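PDB 6IO1: aminotransferase, class III from Thermomicrobium roseum, which probably transfers amino groups between substrates with pyridoxal 5'-phosphate as cofactor, acting as a thermostable (S)-enantioselective omega-transaminase. Local coordinates for residues 358-363 with 437-442. Sequence-based numbering, arbitrary orientation.
Sequences LQELKR and VLIEGV
Leu-361 and Glu-360 meet Ile-439 in a small apolar contact between two helices. Glu-360 and Leu-361 belong to helix 346-361, Ile-439 to the C-terminal helix 432-450. Both helices pack on the mixed sheet that contains strands 370-376, 413-418 and 421-424. This sheet belongs to the small domain of a class III aminotransferase, a family of fold type I. The backbones come nearest at Leu-361 and Ile-439, whose CA atoms are 6.6 Å apart. The two segments bury 180 Å² between them, and no hydrogen bond crosses.

Ile-439 points at the other helix and touches it with two branches. Its CD1 methyl reaches CB of Glu-360 at 3.5 Å and also lies beside CG, 3.9 Å away. Its CG2 methyl meets CD2 of Leu-361 at 4.0 Å. With CG1 anti to the carbonyl carbon (chi1 -66°) and chi2 extended, CD1 reaches Glu-360, while CG2 faces Leu-361. Farther along, CD2 of Leu-361 also approaches CG1 of Val-442 at 4.5 Å, a looser contact. Leu-361 and Val-442 are buried and both touch Met-424 of strand 421-424. Ile-439 also packs on Tyr-356 and Leu-357, about one turn back on the first helix.

Glu-360 gives only its aliphatic part to the contact. The chain bends at chi2 (-53°), and its carboxylate leads away from Ile-439. There OE2 accepts a nearly straight hydrogen bond from NE2 of Gln-359 at 2.8 Å, with the oxygen in the amide plane. Replacing Glu-360 with glycine would probably open a gap beside CD1 of Ile-439 and deprive the Gln-359 amide of this acceptor.

Between the two segments the packing is of methyl and methylene groups alone. With no polar bond across it, the contact depends on apolar fit, and the Glu-360 carboxylate is turned aside to a neutral amide of its own segment.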
loop_
_atom_site.group_PDB
_atom_site.type_symbol
_atom_site.label_atom_id
_atom_site.label_comp_id
_atom_site.label_asym_id
_atom_site.label_seq_id
_atom_site.Cartn_x
_atom_site.Cartn_y
_atom_site.Cartn_z
ATOM N N LEU B 358 -30.681 8.465 9.253
ATOM C CA LEU B 358 -31.197 7.266 9.900
ATOM C C LEU B 358 -32.690 7.389 10.160
ATOM O O LEU B 358 -33.451 6.455 9.885
ATOM C CB LEU B 358 -30.447 7.006 11.205
ATOM C CG LEU B 358 -30.806 5.715 11.943
ATOM C CD1 LEU B 358 -30.691 4.518 11.013
ATOM C CD2 LEU B 358 -29.926 5.533 13.170
ATOM N N GLN B 359 -33.131 8.544 10.663
ATOM C CA GLN B 359 -34.549 8.743 10.944
ATOM C C GLN B 359 -35.383 8.608 9.678
ATOM O O GLN B 359 -36.400 7.905 9.660
ATOM C CB GLN B 359 -34.768 10.113 11.588
ATOM C CG GLN B 359 -36.197 10.625 11.490
ATOM C CD GLN B 359 -36.354 12.026 12.047
ATOM O OE1 GLN B 359 -36.152 12.257 13.240
ATOM N NE2 GLN B 359 -36.715 12.970 11.186
ATOM N N GLU B 360 -34.963 9.273 8.602
ATOM C CA GLU B 360 -35.744 9.227 7.370
ATOM C C GLU B 360 -35.688 7.849 6.714
ATOM O O GLU B 360 -36.712 7.346 6.240
ATOM C CB GLU B 360 -35.267 10.317 6.412
ATOM C CG GLU B 360 -35.479 11.731 6.941
ATOM C CD GLU B 360 -36.913 11.981 7.370
ATOM O OE1 GLU B 360 -37.835 11.657 6.592
ATOM O OE2 GLU B 360 -37.119 12.495 8.489
ATOM N N LEU B 361 -34.503 7.234 6.649
ATOM C CA LEU B 361 -34.362 5.921 6.026
ATOM C C LEU B 361 -35.036 4.810 6.824
ATOM O O LEU B 361 -35.442 3.801 6.238
ATOM C CB LEU B 361 -32.881 5.595 5.827
ATOM C CG LEU B 361 -32.139 6.417 4.771
ATOM C CD1 LEU B 361 -30.639 6.253 4.939
ATOM C CD2 LEU B 361 -32.572 6.032 3.366
ATOM N N LYS B 362 -35.177 4.963 8.143
ATOM C CA LYS B 362 -35.817 3.917 8.931
ATOM C C LYS B 362 -37.272 3.727 8.565
ATOM O O LYS B 362 -37.846 2.678 8.882
ATOM C CB LYS B 362 -35.736 4.257 10.416
ATOM C CG LYS B 362 -34.790 3.367 11.136
ATOM C CD LYS B 362 -34.533 3.849 12.530
ATOM C CE LYS B 362 -34.411 2.663 13.459
ATOM N NZ LYS B 362 -33.498 1.623 12.903
ATOM N N ARG B 363 -37.828 4.751 7.919
ATOM C CA ARG B 363 -39.219 4.710 7.419
ATOM C C ARG B 363 -39.257 3.577 6.394
ATOM O O ARG B 363 -40.277 2.863 6.335
ATOM C CB ARG B 363 -39.570 6.052 6.770
ATOM C CG ARG B 363 -41.060 6.265 6.541
ATOM C CD ARG B 363 -41.373 7.700 6.160
ATOM N NE ARG B 363 -42.797 7.994 6.215
ATOM C CZ ARG B 363 -43.320 9.208 6.085
ATOM N NH1 ARG B 363 -42.531 10.252 5.891
ATOM N NH2 ARG B 363 -44.628 9.376 6.150
ATOM N N VAL B 437 -32.126 14.359 -1.298
ATOM C CA VAL B 437 -31.843 13.807 -2.619
ATOM C C VAL B 437 -31.412 12.353 -2.489
ATOM O O VAL B 437 -31.946 11.462 -3.161
ATOM C CB VAL B 437 -30.774 14.653 -3.336
ATOM C CG1 VAL B 437 -30.313 13.959 -4.606
ATOM C CG2 VAL B 437 -31.314 16.042 -3.630
ATOM N N LEU B 438 -30.477 12.093 -1.572
ATOM C CA LEU B 438 -29.977 10.738 -1.365
ATOM C C LEU B 438 -31.095 9.806 -0.916
ATOM O O LEU B 438 -31.238 8.688 -1.433
ATOM C CB LEU B 438 -28.839 10.762 -0.343
ATOM C CG LEU B 438 -28.244 9.436 0.131
ATOM C CD1 LEU B 438 -27.715 8.648 -1.040
ATOM C CD2 LEU B 438 -27.143 9.673 1.144
ATOM N N ILE B 439 -31.918 10.264 0.032
ATOM C CA ILE B 439 -32.979 9.416 0.574
ATOM C C ILE B 439 -33.962 9.034 -0.521
ATOM O O ILE B 439 -34.339 7.865 -0.681
ATOM C CB ILE B 439 -33.677 10.103 1.766
ATOM C CG1 ILE B 439 -32.708 10.256 2.937
ATOM C CG2 ILE B 439 -34.726 9.210 2.316
ATOM C CD1 ILE B 439 -33.076 11.395 3.869
ATOM N N GLU B 440 -34.430 10.054 -1.250
ATOM C CA GLU B 440 -35.453 9.871 -2.317
ATOM C C GLU B 440 -34.900 8.949 -3.408
ATOM O O GLU B 440 -35.640 8.047 -3.848
ATOM C CB GLU B 440 -35.844 11.229 -2.905
ATOM C CG GLU B 440 -36.581 12.121 -1.924
ATOM C CD GLU B 440 -37.933 11.593 -1.475
ATOM O OE1 GLU B 440 -38.364 10.550 -2.004
ATOM O OE2 GLU B 440 -38.551 12.226 -0.597
ATOM N N GLY B 441 -33.640 9.151 -3.795
ATOM C CA GLY B 441 -33.017 8.298 -4.799
ATOM C C GLY B 441 -32.975 6.848 -4.347
ATOM O O GLY B 441 -33.317 5.944 -5.116
ATOM N N VAL B 442 -32.567 6.607 -3.094
ATOM C CA VAL B 442 -32.483 5.234 -2.597
ATOM C C VAL B 442 -33.864 4.587 -2.571
ATOM O O VAL B 442 -34.033 3.436 -2.999
ATOM C CB VAL B 442 -31.821 5.215 -1.207
ATOM C CG1 VAL B 442 -32.038 3.863 -0.526
ATOM C CG2 VAL B 442 -30.337 5.525 -1.323
#